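Local coordinates for putative oxidoreductase molybdopterin-binding subunit (Sulfolobus tokodaii, PDB 4ZOH), which probably carries the molybdenum and its pterin cytosine dinucleotide in a molybdenum and iron-sulfur oxidoreductase of the xanthine dehydrogenase/aldehyde oxidase family, its substrate not firmly identified, at residues T154-V160 and H254-L260; Q617-E621 and K696-K700; V34-R38 and E224-L228; F55-I60 and K230-L235. All blocks are in the same frame, centred on the assembly; numbering follows the deposited sequence.

Interaction 1. Residues T154-V160 and H254-L260; sequences TLINQRV and HGRDKKL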
loop_
_atom_site.group_PDB
_atom_site.type_symbol
_atom_site.label_atom_id
_atom_site.label_comp_id
_atom_site.label_asym_id
_atom_site.label_seq_id
_atom_site.Cartn_x
_atom_site.Cartn_y
_atom_site.Cartn_z
ATOM N N THR A 154 -34.536 27.958 -32.294
ATOM C CA THR A 154 -33.291 27.263 -32.006
ATOM C C THR A 154 -33.135 27.100 -30.472
ATOM O O THR A 154 -33.124 28.084 -29.754
ATOM C CB THR A 154 -32.132 28.037 -32.667
ATOM O OG1 THR A 154 -32.277 27.870 -34.091
ATOM C CG2 THR A 154 -30.767 27.534 -32.210
ATOM N N LEU A 155 -33.048 25.859 -30.011
ATOM C CA LEU A 155 -32.880 25.563 -28.581
ATOM C C LEU A 155 -31.457 25.133 -28.327
ATOM O O LEU A 155 -30.934 24.311 -29.058
ATOM C CB LEU A 155 -33.823 24.432 -28.155
ATOM C CG LEU A 155 -35.308 24.550 -28.442
ATOM C CD1 LEU A 155 -36.035 23.297 -27.977
ATOM C CD2 LEU A 155 -35.826 25.848 -27.823
ATOM N N ILE A 156 -30.861 25.678 -27.275
ATOM C CA ILE A 156 -29.570 25.339 -26.847
ATOM C C ILE A 156 -29.593 24.519 -25.529
ATOM O O ILE A 156 -30.307 24.861 -24.551
ATOM C CB ILE A 156 -28.757 26.593 -26.638
ATOM C CG1 ILE A 156 -28.728 27.389 -27.951
ATOM C CG2 ILE A 156 -27.381 26.224 -26.042
ATOM C CD1 ILE A 156 -27.698 28.504 -27.994
ATOM N N ASN A 157 -28.768 23.465 -25.514
ATOM C CA ASN A 157 -28.462 22.693 -24.343
ATOM C C ASN A 157 -26.994 22.892 -24.141
ATOM O O ASN A 157 -26.165 22.334 -24.883
ATOM C CB ASN A 157 -28.921 21.251 -24.598
ATOM C CG ASN A 157 -28.909 20.380 -23.326
ATOM O OD1 ASN A 157 -27.823 20.069 -22.792
ATOM N ND2 ASN A 157 -30.119 19.890 -22.891
ATOM N N GLN A 158 -26.655 23.749 -23.194
ATOM C CA GLN A 158 -25.309 24.301 -23.136
ATOM C C GLN A 158 -24.286 23.285 -22.621
ATOM O O GLN A 158 -24.650 22.253 -22.033
ATOM C CB GLN A 158 -25.265 25.565 -22.264
ATOM C CG GLN A 158 -25.173 25.385 -20.720
ATOM C CD GLN A 158 -26.418 24.808 -19.999
ATOM O OE1 GLN A 158 -27.237 24.079 -20.551
ATOM N NE2 GLN A 158 -26.513 25.112 -18.701
ATOM N N ARG A 159 -23.002 23.579 -22.820
ATOM C CA ARG A 159 -21.933 22.732 -22.244
ATOM C C ARG A 159 -21.949 22.780 -20.674
ATOM O O ARG A 159 -22.023 23.839 -20.109
ATOM C CB ARG A 159 -20.626 23.291 -22.698
ATOM C CG ARG A 159 -19.485 22.306 -22.609
ATOM C CD ARG A 159 -18.295 22.904 -23.406
ATOM N NE ARG A 159 -17.253 21.916 -23.660
ATOM C CZ ARG A 159 -17.329 20.957 -24.562
ATOM N NH1 ARG A 159 -16.328 20.069 -24.672
ATOM N NH2 ARG A 159 -18.398 20.834 -25.337
ATOM N N VAL A 160 -21.786 21.650 -20.019
ATOM C CA VAL A 160 -21.590 21.682 -18.547
ATOM C C VAL A 160 -20.356 20.829 -18.201
ATOM O O VAL A 160 -19.812 20.168 -19.086
ATOM C CB VAL A 160 -22.841 21.099 -17.812
ATOM C CG1 VAL A 160 -24.085 22.009 -18.015
ATOM C CG2 VAL A 160 -23.099 19.689 -18.304
ATOM N N HIS A 254 -16.374 17.734 -19.431
ATOM C CA HIS A 254 -17.289 18.544 -20.289
ATOM C C HIS A 254 -18.301 17.685 -20.992
ATOM O O HIS A 254 -17.947 16.659 -21.540
ATOM C CB HIS A 254 -16.515 19.348 -21.339
ATOM C CG HIS A 254 -15.571 20.336 -20.757
ATOM N ND1 HIS A 254 -15.344 21.575 -21.332
ATOM C CD2 HIS A 254 -14.806 20.289 -19.637
ATOM C CE1 HIS A 254 -14.476 22.249 -20.590
ATOM N NE2 HIS A 254 -14.137 21.494 -19.546
ATOM N N GLY A 255 -19.584 18.062 -20.927
ATOM C CA GLY A 255 -20.625 17.234 -21.560
ATOM C C GLY A 255 -21.723 18.103 -22.115
ATOM O O GLY A 255 -21.628 19.327 -22.038
ATOM N N ARG A 256 -22.776 17.475 -22.652
ATOM C CA ARG A 256 -23.941 18.208 -23.237
ATOM C C ARG A 256 -23.513 18.977 -24.537
ATOM O O ARG A 256 -23.064 18.327 -25.458
ATOM C CB ARG A 256 -24.644 19.139 -22.212
ATOM C CG ARG A 256 -25.183 18.371 -21.000
ATOM C CD ARG A 256 -26.411 17.469 -21.201
ATOM N NE ARG A 256 -26.987 17.146 -19.863
ATOM C CZ ARG A 256 -26.748 16.029 -19.155
ATOM N NH1 ARG A 256 -26.018 15.026 -19.660
ATOM N NH2 ARG A 256 -27.328 15.844 -17.956
ATOM N N ASP A 257 -23.747 20.285 -24.595
ATOM C CA ASP A 257 -23.274 21.184 -25.635
ATOM C C ASP A 257 -23.846 20.733 -27.015
ATOM O O ASP A 257 -23.076 20.301 -27.894
ATOM C CB ASP A 257 -21.706 21.254 -25.648
ATOM C CG ASP A 257 -21.213 22.527 -26.256
ATOM O OD1 ASP A 257 -22.108 23.271 -26.679
ATOM O OD2 ASP A 257 -19.982 22.870 -26.309
ATOM N N LYS A 258 -25.179 20.752 -27.138
ATOM C CA LYS A 258 -25.927 20.453 -28.373
ATOM C C LYS A 258 -27.010 21.496 -28.672
ATOM O O LYS A 258 -27.648 22.004 -27.760
ATOM C CB LYS A 258 -26.522 19.051 -28.348
ATOM C CG LYS A 258 -25.509 17.998 -28.010
ATOM C CD LYS A 258 -26.132 16.652 -27.895
ATOM C CE LYS A 258 -25.009 15.631 -27.785
ATOM N NZ LYS A 258 -24.258 15.916 -26.497
ATOM N N LYS A 259 -27.199 21.800 -29.953
ATOM C CA LYS A 259 -28.118 22.832 -30.473
ATOM C C LYS A 259 -29.141 22.180 -31.400
ATOM O O LYS A 259 -28.752 21.412 -32.325
ATOM C CB LYS A 259 -27.303 23.844 -31.298
ATOM C CG LYS A 259 -27.970 25.204 -31.504
ATOM C CD LYS A 259 -27.232 26.087 -32.505
ATOM C CE LYS A 259 -26.513 27.167 -31.776
ATOM N NZ LYS A 259 -26.178 28.195 -32.779
ATOM N N LEU A 260 -30.433 22.457 -31.190
ATOM C CA LEU A 260 -31.462 22.003 -32.159
ATOM C C LEU A 260 -32.144 23.180 -32.852
ATOM O O LEU A 260 -32.748 24.037 -32.168
ATOM C CB LEU A 260 -32.508 21.092 -31.519
ATOM C CG LEU A 260 -33.490 20.501 -32.501
ATOM C CD1 LEU A 260 -32.817 19.438 -33.360
ATOM C CD2 LEU A 260 -34.634 19.867 -31.711
HETATM O O HOH W 1 -24.751 23.841 -27.235
HETATM O O HOH W 2 -22.423 25.668 -24.538
#
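An antiparallel strand pair interrupted by a G1 beta bulge joins 154-160, an edge strand of its five-stranded sheet within this chain, to 254-260. On one side of the bulge, paired backbone bonds link Leu-155 with Leu-260 and Asn-157 with Lys-258; beyond it, Gly-255 N reaches Val-160 O at 2.8 Å. At the bulge both Asp-257 and Lys-258 face Asn-157, and a water bridges Asn-157 O to Asp-257 OD1. Arg-159 runs extended from CG to NE, its CG anti to the backbone N (chi1 -160°), which carries the guanidinium between two partners. NE donates to His-254 ND1 at 3.0 Å, in the imidazole plane, while NH2 forms a 2.8 Å salt bridge to the anti lone pair of Asp-257 OD2, guanidinium and carboxylate planes 68° apart; His-254 NE2 bonds to Phe-249 O. A leucine in place of Arg-159 would probably cost the Asp-257 carboxylate its charged mate and His-254 ND1 its donor. At the far end, by Leu-260, Thr-154 CG2 rests 3.7 Å from Lys-259 CG. Strand 272-282 flanks 254-260, helix 336-353 packs on Leu-155 and Asn-157, Arg-256 NH1 bonds to Arg-332 O, and Gln-617 of helix 600-619 bonds to Asn-157 OD1 and Arg-256 NE.

Interaction 2. Residues Q617-E621 and K696-K700; sequences QALLE and KMPVK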
loop_
_atom_site.group_PDB
_atom_site.type_symbol
_atom_site.label_atom_id
_atom_site.label_comp_id
_atom_site.label_asym_id
_atom_site.label_seq_id
_atom_site.Cartn_x
_atom_site.Cartn_y
_atom_site.Cartn_z
ATOM N N GLN A 617 -28.220 22.508 -14.129
ATOM C CA GLN A 617 -27.992 22.805 -15.575
ATOM C C GLN A 617 -28.971 23.924 -16.057
ATOM O O GLN A 617 -28.522 24.948 -16.682
ATOM C CB GLN A 617 -28.176 21.534 -16.451
ATOM C CG GLN A 617 -27.901 21.870 -17.944
ATOM C CD GLN A 617 -27.922 20.756 -18.954
ATOM O OE1 GLN A 617 -28.310 19.583 -18.706
ATOM N NE2 GLN A 617 -27.519 21.132 -20.171
ATOM N N ALA A 618 -30.266 23.757 -15.722
ATOM C CA ALA A 618 -31.326 24.785 -16.015
ATOM C C ALA A 618 -31.009 26.130 -15.384
ATOM O O ALA A 618 -31.072 27.190 -16.051
ATOM C CB ALA A 618 -32.715 24.312 -15.550
ATOM N N LEU A 619 -30.568 26.100 -14.138
ATOM C CA LEU A 619 -30.522 27.363 -13.354
ATOM C C LEU A 619 -29.157 27.903 -13.021
ATOM O O LEU A 619 -29.067 29.067 -12.663
ATOM C CB LEU A 619 -31.324 27.238 -12.032
ATOM C CG LEU A 619 -32.774 26.792 -12.092
ATOM C CD1 LEU A 619 -33.292 26.652 -10.627
ATOM C CD2 LEU A 619 -33.576 27.808 -12.969
ATOM N N LEU A 620 -28.108 27.079 -13.033
ATOM C CA LEU A 620 -26.826 27.588 -12.475
ATOM C C LEU A 620 -25.654 27.410 -13.408
ATOM O O LEU A 620 -24.917 28.356 -13.633
ATOM C CB LEU A 620 -26.483 26.923 -11.116
ATOM C CG LEU A 620 -27.361 27.204 -9.874
ATOM C CD1 LEU A 620 -27.210 26.098 -8.825
ATOM C CD2 LEU A 620 -26.924 28.530 -9.281
ATOM N N GLU A 621 -25.476 26.187 -13.881
ATOM C CA GLU A 621 -24.215 25.787 -14.489
ATOM C C GLU A 621 -24.099 26.181 -15.968
ATOM O O GLU A 621 -25.112 26.302 -16.638
ATOM C CB GLU A 621 -24.110 24.274 -14.353
ATOM C CG GLU A 621 -23.635 23.954 -12.913
ATOM C CD GLU A 621 -23.666 22.482 -12.592
ATOM O OE1 GLU A 621 -23.402 21.650 -13.463
ATOM O OE2 GLU A 621 -24.039 22.117 -11.444
ATOM N N LYS A 696 -32.239 29.164 -24.154
ATOM C CA LYS A 696 -30.902 28.746 -23.715
ATOM C C LYS A 696 -30.780 28.617 -22.186
ATOM O O LYS A 696 -31.576 29.206 -21.469
ATOM C CB LYS A 696 -29.861 29.717 -24.261
ATOM C CG LYS A 696 -30.088 31.157 -23.876
ATOM C CD LYS A 696 -28.760 31.926 -23.758
ATOM C CE LYS A 696 -28.564 32.979 -24.830
ATOM N NZ LYS A 696 -29.486 34.141 -24.685
ATOM N N MET A 697 -29.768 27.882 -21.712
ATOM C CA MET A 697 -29.512 27.721 -20.282
ATOM C C MET A 697 -28.020 28.010 -19.970
ATOM O O MET A 697 -27.216 27.936 -20.870
ATOM C CB MET A 697 -29.805 26.295 -19.897
ATOM C CG MET A 697 -31.197 25.843 -20.146
ATOM S SD MET A 697 -31.521 24.128 -19.757
ATOM C CE MET A 697 -30.608 23.150 -21.028
ATOM N N PRO A 698 -27.616 28.250 -18.713
ATOM C CA PRO A 698 -28.511 28.422 -17.558
ATOM C C PRO A 698 -29.427 29.697 -17.766
ATOM O O PRO A 698 -29.049 30.639 -18.494
ATOM C CB PRO A 698 -27.491 28.665 -16.393
ATOM C CG PRO A 698 -26.424 29.505 -17.065
ATOM C CD PRO A 698 -26.288 28.872 -18.444
ATOM N N VAL A 699 -30.573 29.760 -17.095
ATOM C CA VAL A 699 -31.355 30.989 -17.121
ATOM C C VAL A 699 -30.595 32.012 -16.297
ATOM O O VAL A 699 -30.380 31.843 -15.106
ATOM C CB VAL A 699 -32.782 30.742 -16.582
ATOM C CG1 VAL A 699 -33.725 31.790 -17.096
ATOM C CG2 VAL A 699 -33.336 29.455 -17.128
ATOM N N LYS A 700 -30.154 33.083 -16.902
ATOM C CA LYS A 700 -29.465 34.091 -16.091
ATOM C C LYS A 700 -30.440 35.013 -15.306
ATOM O O LYS A 700 -31.538 35.320 -15.793
ATOM C CB LYS A 700 -28.584 34.967 -16.983
ATOM C CG LYS A 700 -27.349 34.279 -17.629
ATOM C CD LYS A 700 -26.666 35.320 -18.542
ATOM C CE LYS A 700 -25.149 35.309 -18.505
ATOM N NZ LYS A 700 -24.692 34.949 -19.869
#
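The last turn of helix 600-619 meets an irregular segment, 696-700, that has a cis peptide bond before Pro-698; Leu-619 and Pro-698 bring their CA atoms to 4.8 Å. This is a helix C-terminus docked on the chain's C-terminal tail, and one backbone hydrogen bond joins them: Val-699 N donates to Ala-618 O at 2.8 Å, approaching nearly along the C=O axis. The same carbonyl also receives a CA-H...O contact from Pro-698 CA, so a single oxygen near the helix end is approached by two consecutive residues of the tail. Beyond the helix the chain turns at Leu-620, and the proline ring sits against that turn, with Pro-698 CD 3.4 Å from Glu-621 O. Met-697 packs beside it. Its CG lies anti to the carbonyl carbon (chi1 -60°), and with chi2 extended this brings Met-697 SD to 3.8 Å from Ala-618 CA; the bend at chi3 (-70°) then swings the methyl to the amide of Gln-617. That amide has its polar partners in Asn-157 and Arg-256, while Ile-683 of helix 673-688 touches Ala-618, Met-697 and Val-699. Outside the contact, Glu-621 OE2 pairs with a basic side chain of another protein chain. Between the segments, the Met-697 CE methyl stops 3.8 Å from Gln-617 NE2.

Interaction 3. Residues V34-R38 and E224-L228; sequences VAFVR and EEYAL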
loop_
_atom_site.group_PDB
_atom_site.type_symbol
_atom_site.label_atom_id
_atom_site.label_comp_id
_atom_site.label_asym_id
_atom_site.label_seq_id
_atom_site.Cartn_x
_atom_site.Cartn_y
_atom_site.Cartn_z
ATOM N N VAL A 34 3.690 13.216 -10.432
ATOM C CA VAL A 34 3.632 13.558 -11.873
ATOM C C VAL A 34 2.630 14.697 -12.085
ATOM O O VAL A 34 1.489 14.615 -11.624
ATOM C CB VAL A 34 3.252 12.288 -12.686
ATOM C CG1 VAL A 34 3.109 12.518 -14.197
ATOM C CG2 VAL A 34 4.285 11.167 -12.447
ATOM N N ALA A 35 3.039 15.747 -12.790
ATOM C CA ALA A 35 2.099 16.793 -13.199
ATOM C C ALA A 35 2.248 17.008 -14.703
ATOM O O ALA A 35 3.343 16.774 -15.258
ATOM C CB ALA A 35 2.356 18.076 -12.393
ATOM N N PHE A 36 1.167 17.446 -15.359
ATOM C CA PHE A 36 1.195 17.755 -16.764
ATOM C C PHE A 36 1.234 19.253 -17.041
ATOM O O PHE A 36 0.513 20.017 -16.405
ATOM C CB PHE A 36 0.045 17.076 -17.504
ATOM C CG PHE A 36 0.111 15.594 -17.446
ATOM C CD1 PHE A 36 0.488 14.842 -18.598
ATOM C CD2 PHE A 36 -0.192 14.908 -16.236
ATOM C CE1 PHE A 36 0.568 13.462 -18.569
ATOM C CE2 PHE A 36 -0.112 13.503 -16.218
ATOM C CZ PHE A 36 0.277 12.781 -17.365
ATOM N N VAL A 37 2.119 19.666 -17.964
ATOM C CA VAL A 37 2.103 21.013 -18.567
ATOM C C VAL A 37 1.004 20.963 -19.610
ATOM O O VAL A 37 0.888 19.969 -20.353
ATOM C CB VAL A 37 3.469 21.391 -19.247
ATOM C CG1 VAL A 37 3.458 22.838 -19.799
ATOM C CG2 VAL A 37 4.635 21.218 -18.260
ATOM N N ARG A 38 0.163 21.993 -19.627
ATOM C CA ARG A 38 -1.015 22.031 -20.570
ATOM C C ARG A 38 -0.978 23.236 -21.527
ATOM O O ARG A 38 -0.365 24.280 -21.181
ATOM C CB ARG A 38 -2.317 22.086 -19.754
ATOM C CG ARG A 38 -2.579 20.744 -19.054
ATOM C CD ARG A 38 -3.660 20.915 -17.968
ATOM N NE ARG A 38 -3.715 19.748 -17.111
ATOM C CZ ARG A 38 -4.223 18.578 -17.408
ATOM N NH1 ARG A 38 -4.811 18.339 -18.559
ATOM N NH2 ARG A 38 -4.194 17.611 -16.474
ATOM N N GLU A 224 -3.802 11.635 -19.578
ATOM C CA GLU A 224 -2.906 11.501 -18.432
ATOM C C GLU A 224 -2.767 10.045 -17.957
ATOM O O GLU A 224 -1.687 9.616 -17.503
ATOM C CB GLU A 224 -3.397 12.368 -17.264
ATOM C CG GLU A 224 -3.421 13.852 -17.530
ATOM C CD GLU A 224 -4.774 14.298 -18.053
ATOM O OE1 GLU A 224 -5.334 13.619 -18.866
ATOM O OE2 GLU A 224 -5.256 15.353 -17.671
ATOM N N GLU A 225 -3.836 9.270 -18.070
ATOM C CA GLU A 225 -3.729 7.903 -17.634
ATOM C C GLU A 225 -2.838 7.060 -18.567
ATOM O O GLU A 225 -1.999 6.285 -18.115
ATOM C CB GLU A 225 -5.128 7.248 -17.493
ATOM C CG GLU A 225 -5.940 7.678 -16.229
ATOM C CD GLU A 225 -7.406 7.259 -16.377
ATOM O OE1 GLU A 225 -8.117 7.895 -17.136
ATOM O OE2 GLU A 225 -7.878 6.303 -15.770
ATOM N N TYR A 226 -3.099 7.140 -19.866
ATOM C CA TYR A 226 -2.153 6.513 -20.878
ATOM C C TYR A 226 -0.698 6.930 -20.672
ATOM O O TYR A 226 0.191 6.081 -20.646
ATOM C CB TYR A 226 -2.590 6.870 -22.303
ATOM C CG TYR A 226 -3.879 6.209 -22.750
ATOM C CD1 TYR A 226 -4.020 4.829 -22.712
ATOM C CD2 TYR A 226 -4.947 6.988 -23.209
ATOM C CE1 TYR A 226 -5.129 4.194 -23.184
ATOM C CE2 TYR A 226 -6.074 6.376 -23.701
ATOM C CZ TYR A 226 -6.140 4.980 -23.702
ATOM O OH TYR A 226 -7.260 4.371 -24.153
ATOM N N ALA A 227 -0.477 8.208 -20.479
ATOM C CA ALA A 227 0.879 8.711 -20.288
ATOM C C ALA A 227 1.517 8.208 -19.001
ATOM O O ALA A 227 2.700 7.795 -18.991
ATOM C CB ALA A 227 0.927 10.230 -20.353
ATOM N N LEU A 228 0.743 8.199 -17.915
ATOM C CA LEU A 228 1.292 7.777 -16.618
ATOM C C LEU A 228 1.718 6.318 -16.722
ATOM O O LEU A 228 2.767 5.900 -16.236
ATOM C CB LEU A 228 0.215 7.925 -15.502
ATOM C CG LEU A 228 0.808 7.741 -14.112
ATOM C CD1 LEU A 228 1.723 8.931 -13.760
ATOM C CD2 LEU A 228 -0.354 7.597 -13.088
#
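The charged part of this contact is a salt bridge in which Arg-38 grips a single oxygen with two nitrogens: NH2 stands 2.8 Å and NH1 3.1 Å from Glu-224 OE2. That oxygen lies in the guanidinium plane, yet NH1 meets it from well above the carboxylate plane, the two planar groups being 58° apart. Arg-168 is a further salt-bridge partner of OE2, and Glu-247 pairs with Arg-38 NE, making a small charge network. The aromatic part uses the same glutamate. With CG anti to the carbonyl carbon (chi1 -63°), Glu-224 CG lies over the centre of the Phe-36 ring, 3.6 Å from the centroid, in a CH-pi contact, and the bend at chi2 (92°) turns the carboxylate toward Arg-38. Ala-227 CB comes in the ring plane at the edge, 3.7 Å from Phe-36 CE1. Replacing Glu-224 with a serine would probably leave Arg-38 and Arg-168 without their shared countercharge and open a gap over the Phe-36 face. The apolar part is Val-34 CG2 against Leu-228 CD1 at 3.6 Å. Helix 223-235 thus packs on strand 32-38 of the mixed seven-stranded sheet, beside strand 239-241, whose Trp-241 meets Phe-36 edge-to-face, and strand 79-85, whose Ile-82 touches Val-34 and Phe-36.

Interaction 4. Residues F55-I60 and K230-L235; sequences FTGEDI and KLALML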
loop_
_atom_site.group_PDB
_atom_site.type_symbol
_atom_site.label_atom_id
_atom_site.label_comp_id
_atom_site.label_asym_id
_atom_site.label_seq_id
_atom_site.Cartn_x
_atom_site.Cartn_y
_atom_site.Cartn_z
ATOM N N PHE A 55 9.418 15.326 -19.545
ATOM C CA PHE A 55 9.077 14.412 -20.642
ATOM C C PHE A 55 8.111 15.092 -21.611
ATOM O O PHE A 55 7.424 16.071 -21.245
ATOM C CB PHE A 55 8.509 13.043 -20.100
ATOM C CG PHE A 55 9.487 12.333 -19.187
ATOM C CD1 PHE A 55 10.298 11.296 -19.688
ATOM C CD2 PHE A 55 9.685 12.782 -17.870
ATOM C CE1 PHE A 55 11.241 10.682 -18.863
ATOM C CE2 PHE A 55 10.620 12.188 -17.041
ATOM C CZ PHE A 55 11.411 11.160 -17.539
ATOM N N THR A 56 8.041 14.593 -22.845
ATOM C CA THR A 56 7.189 15.290 -23.806
ATOM C C THR A 56 6.339 14.249 -24.466
ATOM O O THR A 56 6.502 13.055 -24.198
ATOM C CB THR A 56 8.024 16.026 -24.910
ATOM O OG1 THR A 56 8.606 15.030 -25.722
ATOM C CG2 THR A 56 9.109 16.883 -24.296
ATOM N N GLY A 57 5.497 14.682 -25.394
ATOM C CA GLY A 57 4.659 13.745 -26.083
ATOM C C GLY A 57 5.439 12.711 -26.836
ATOM O O GLY A 57 4.906 11.633 -27.115
ATOM N N GLU A 58 6.668 13.043 -27.232
ATOM C CA GLU A 58 7.515 12.079 -28.010
ATOM C C GLU A 58 7.864 10.868 -27.190
ATOM O O GLU A 58 8.036 9.805 -27.731
ATOM C CB GLU A 58 8.841 12.734 -28.524
ATOM C CG GLU A 58 8.609 13.936 -29.467
ATOM C CD GLU A 58 7.975 13.595 -30.839
ATOM O OE1 GLU A 58 7.730 12.401 -31.203
ATOM O OE2 GLU A 58 7.710 14.572 -31.601
ATOM N N ASP A 59 7.944 11.050 -25.877
ATOM C CA ASP A 59 8.152 9.941 -24.956
ATOM C C ASP A 59 6.950 9.036 -24.812
ATOM O O ASP A 59 7.085 7.924 -24.329
ATOM C CB ASP A 59 8.555 10.464 -23.585
ATOM C CG ASP A 59 9.858 11.215 -23.618
ATOM O OD1 ASP A 59 10.825 10.697 -24.184
ATOM O OD2 ASP A 59 9.962 12.306 -23.046
ATOM N N ILE A 60 5.776 9.513 -25.223
ATOM C CA ILE A 60 4.541 8.792 -25.037
ATOM C C ILE A 60 3.928 8.207 -26.316
ATOM O O ILE A 60 3.498 7.040 -26.367
ATOM C CB ILE A 60 3.501 9.689 -24.297
ATOM C CG1 ILE A 60 4.127 10.349 -23.025
ATOM C CG2 ILE A 60 2.264 8.868 -23.918
ATOM C CD1 ILE A 60 4.591 9.363 -21.956
ATOM N N LYS A 230 2.557 4.569 -19.434
ATOM C CA LYS A 230 3.670 4.432 -20.310
ATOM C C LYS A 230 4.954 4.914 -19.580
ATOM O O LYS A 230 5.949 4.259 -19.621
ATOM C CB LYS A 230 3.409 5.306 -21.549
ATOM C CG LYS A 230 4.661 5.491 -22.415
ATOM C CD LYS A 230 4.838 4.192 -23.203
ATOM C CE LYS A 230 5.273 4.472 -24.651
ATOM N NZ LYS A 230 6.347 3.486 -24.855
ATOM N N LEU A 231 4.917 6.071 -18.944
ATOM C CA LEU A 231 5.989 6.450 -18.056
ATOM C C LEU A 231 6.397 5.443 -16.974
ATOM O O LEU A 231 7.615 5.313 -16.686
ATOM C CB LEU A 231 5.735 7.802 -17.431
ATOM C CG LEU A 231 5.741 8.978 -18.409
ATOM C CD1 LEU A 231 5.211 10.194 -17.694
ATOM C CD2 LEU A 231 7.146 9.239 -18.962
ATOM N N ALA A 232 5.406 4.710 -16.406
ATOM C CA ALA A 232 5.726 3.779 -15.347
ATOM C C ALA A 232 6.594 2.656 -15.902
ATOM O O ALA A 232 7.483 2.224 -15.179
ATOM C CB ALA A 232 4.475 3.208 -14.652
ATOM N N LEU A 233 6.321 2.171 -17.130
ATOM C CA LEU A 233 7.208 1.192 -17.799
ATOM C C LEU A 233 8.674 1.640 -17.894
ATOM O O LEU A 233 9.596 0.860 -17.715
ATOM C CB LEU A 233 6.722 0.800 -19.207
ATOM C CG LEU A 233 5.247 0.431 -19.337
ATOM C CD1 LEU A 233 5.035 -0.076 -20.735
ATOM C CD2 LEU A 233 4.779 -0.548 -18.294
ATOM N N MET A 234 8.846 2.917 -18.131
ATOM C CA MET A 234 10.142 3.489 -18.311
ATOM C C MET A 234 10.844 3.772 -16.976
ATOM O O MET A 234 12.001 3.457 -16.825
ATOM C CB MET A 234 9.990 4.787 -19.125
ATOM C CG MET A 234 11.171 5.087 -20.005
ATOM S SD MET A 234 11.207 6.821 -20.408
ATOM C CE MET A 234 12.831 7.158 -19.698
ATOM N N LEU A 235 10.184 4.463 -16.064
ATOM C CA LEU A 235 10.831 4.921 -14.853
ATOM C C LEU A 235 11.048 3.861 -13.754
ATOM O O LEU A 235 11.947 4.027 -12.945
ATOM C CB LEU A 235 10.072 6.106 -14.270
ATOM C CG LEU A 235 10.531 7.387 -14.958
ATOM C CD1 LEU A 235 9.480 7.923 -15.860
ATOM C CD2 LEU A 235 10.862 8.453 -13.914
#
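Asp-59 OD2 accepts a hydrogen bond of 3.0 Å from Thr-56 N, which meets it on its anti side, 27° out of the carboxylate plane, while the other oxygen, OD1, makes a salt bridge to Lys-50. The OD2 bond closes the turn 56-59 back onto Thr-56 N; Phe-55 and Ile-60, at its two ends, meet the C-terminal part of helix 223-235. Thr-56 OG1 accepts in turn from Glu-58 N, two residues on, which is an ST turn. Across the contact the packing is mainly apolar. Leu-231 CD2 sits over one face of the Phe-55 ring in a CH-pi contact, 4.2 Å from its centroid, and Met-234 CE lies at the ring edge, near the plane and 4.0 Å from Phe-55 CE1, with its sulfur placed obliquely in a Met-aromatic contact. Leu-235 CD1 comes to 4.1 Å from Phe-55 CZ. Helix 223-235 here packs against the seven-stranded sheet near its outer strand 54-56, in the hammerhead family region, and Ile-82 and Ile-84 of strand 79-85 share the apolar layer. Ile-60 bends at chi2 (-62°), which turns its CD1 onto Leu-231 CG at 3.7 Å. The aliphatic part of Lys-230 slides past Ile-60 in the opposite direction, its chain bent at successive torsions. Lys-230 CE comes to 3.6 Å from Ile-60 O, and Phe-198 of helix 188-199 touches Ile-60 as well.

In the fold
The four contacts fall into two pairs. Interactions 1 and 2, with centres 11 Å apart, touch directly: Gln-158 NE2 is 2.8 Å from Glu-621 O, a bond that adds to the one between Asn-157 and Gln-617. Interactions 3 and 4, with centres 9 Å apart, share helix 223-235 and the same sheet, tying the hammerhead family region to the first cofactor-binding family region. The pairs do not meet; the nearest atoms of interactions 1 and 3 are about 10 Å apart. Interaction 1 comes near the active centre: the Arg-256 side chain lies about 8 Å from the pterin cytosine dinucleotide, against about 12 Å for the Gln-617 side chain of interaction 2, and is also about 8 Å from the molybdenum atom.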